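Local structure of putative vitamin-B12 independent methionine synthase family protein (Listeria monocytogenes, 1YPX) at residues P108-T113 with Y169-Q174. The protein probably acts as a zinc-dependent, cobalamin-independent methyltransferase of the methionine synthase type, passing a methyl group from a folate to homocysteine. Residues are numbered along the deposited sequence; the frame is centred on the assembly and turned at random.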
# COMPACT_ATOMS: atom_id res chain seq x y z
N PRO A 108 4.24 25.68 -1.02
CA PRO A 108 5.11 24.83 -1.83
C PRO A 108 5.36 23.45 -1.20
O PRO A 108 5.90 23.36 -0.10
CB PRO A 108 6.38 25.67 -1.96
CG PRO A 108 6.40 26.43 -0.67
CD PRO A 108 4.97 26.87 -0.54
N ILE A 109 4.97 22.39 -1.90
CA ILE A 109 5.12 21.00 -1.45
C ILE A 109 6.57 20.64 -1.15
O ILE A 109 7.47 20.90 -1.95
CB ILE A 109 4.62 19.98 -2.53
CG1 ILE A 109 3.21 20.35 -3.04
CG2 ILE A 109 4.62 18.58 -1.96
CD1 ILE A 109 2.10 20.20 -2.00
N ASP A 110 6.81 20.01 0.00
CA ASP A 110 8.16 19.62 0.34
C ASP A 110 8.22 18.61 1.47
O ASP A 110 7.23 18.37 2.17
CB ASP A 110 8.99 20.86 0.69
CG ASP A 110 10.48 20.57 0.74
OD1 ASP A 110 10.95 19.64 0.04
OD2 ASP A 110 11.20 21.28 1.46
N PHE A 111 9.38 17.99 1.64
CA PHE A 111 9.57 16.99 2.67
C PHE A 111 10.85 17.34 3.43
O PHE A 111 11.87 17.67 2.82
CB PHE A 111 9.68 15.61 2.03
CG PHE A 111 9.85 14.49 3.02
CD1 PHE A 111 11.01 14.40 3.81
CD2 PHE A 111 8.87 13.52 3.16
CE1 PHE A 111 11.18 13.37 4.72
CE2 PHE A 111 9.03 12.48 4.07
CZ PHE A 111 10.20 12.41 4.85
N THR A 112 10.79 17.27 4.75
CA THR A 112 11.95 17.58 5.57
C THR A 112 12.05 16.62 6.73
O THR A 112 13.00 15.84 6.83
CB THR A 112 11.85 19.00 6.15
OG1 THR A 112 11.94 19.95 5.09
CG2 THR A 112 12.97 19.24 7.15
N THR A 113 11.08 16.69 7.62
CA THR A 113 11.05 15.82 8.78
C THR A 113 9.63 15.31 8.94
O THR A 113 8.74 16.05 9.35
CB THR A 113 11.45 16.59 10.03
OG1 THR A 113 10.68 17.80 10.11
CG2 THR A 113 12.93 16.91 10.00
N TYR A 169 8.34 13.37 -2.92
CA TYR A 169 8.33 11.92 -2.80
C TYR A 169 9.71 11.29 -2.98
O TYR A 169 10.03 10.32 -2.30
CB TYR A 169 7.30 11.30 -3.77
CG TYR A 169 5.96 11.00 -3.12
CD1 TYR A 169 5.64 9.72 -2.66
CD2 TYR A 169 5.01 12.01 -2.93
CE1 TYR A 169 4.42 9.44 -2.04
CE2 TYR A 169 3.77 11.75 -2.30
CZ TYR A 169 3.49 10.46 -1.86
OH TYR A 169 2.30 10.19 -1.24
N GLN A 170 10.53 11.82 -3.88
CA GLN A 170 11.87 11.26 -4.05
C GLN A 170 12.55 11.39 -2.70
O GLN A 170 13.11 10.42 -2.17
CB GLN A 170 12.66 12.02 -5.12
CG GLN A 170 12.17 11.79 -6.55
CD GLN A 170 12.56 12.93 -7.49
OE1 GLN A 170 12.24 12.91 -8.69
NE2 GLN A 170 13.26 13.93 -6.95
N LYS A 171 12.46 12.58 -2.11
CA LYS A 171 13.06 12.81 -0.80
C LYS A 171 12.40 11.93 0.27
O LYS A 171 13.09 11.44 1.17
CB LYS A 171 12.95 14.29 -0.41
CG LYS A 171 13.57 15.26 -1.45
CD LYS A 171 14.05 16.58 -0.82
CE LYS A 171 12.97 17.67 -0.77
NZ LYS A 171 12.94 18.59 -1.99
N ALA A 172 11.09 11.71 0.17
CA ALA A 172 10.37 10.88 1.14
C ALA A 172 10.91 9.45 1.12
O ALA A 172 11.27 8.88 2.14
CB ALA A 172 8.88 10.87 0.84
N ILE A 173 10.95 8.88 -0.08
CA ILE A 173 11.43 7.53 -0.26
C ILE A 173 12.86 7.39 0.25
O ILE A 173 13.19 6.43 0.95
CB ILE A 173 11.38 7.14 -1.74
CG1 ILE A 173 9.93 7.10 -2.21
CG2 ILE A 173 12.04 5.81 -1.93
CD1 ILE A 173 9.78 6.82 -3.67
N GLN A 174 13.70 8.35 -0.09
CA GLN A 174 15.08 8.32 0.33
C GLN A 174 15.14 8.30 1.86
O GLN A 174 15.91 7.52 2.45
CB GLN A 174 15.82 9.54 -0.23
CG GLN A 174 17.34 9.41 -0.26
CD GLN A 174 17.80 8.20 -1.05
OE1 GLN A 174 17.45 8.02 -2.22
NE2 GLN A 174 18.60 7.34 -0.41
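Asp110, the last residue of strand 108-110, just after Ile109, which packs on Leu165 and Ala168 of helix 158-178, meets Lys171 of the same helix in a salt bridge, its OD1 lying 3.0 Å from Lys171 NZ. The bond from CA to CB of Asp110 runs across the line to the helix, but with CG anti to the backbone N (chi1 -166°) the carboxylate comes nearer. The same OD1 accepts a weak hydrogen bond of 2.8 Å from Phe111 N, bent to 143° at the hydrogen, so one oxygen serves both the lysine and the backbone just past the strand. A short acid suits this place, reaching the N-H of the very next residue and still meeting the ammonium group. Lys171 is exposed, which suits a long, charged side chain; bends at its last two torsions bring NZ to the carboxylate. The fold resembles a TIM barrel: helix 158-178 precedes strand 183-188 of the parallel sheet, and 108-113 runs alongside the helix. The bond from CA to CB of Phe111 points toward the helix, and its flat, apolar ring suits a buried place against Ala172. Ala172 CA sits over one ring face in a CH-pi contact, 3.8 Å from the centroid and 22° off the normal, while its methyl CB lies 3.5 Å from Phe111 CD2. Alanine's small side chain lets the ring settle close against the helix backbone, and Ala175, one turn on, also touches the phenyl group.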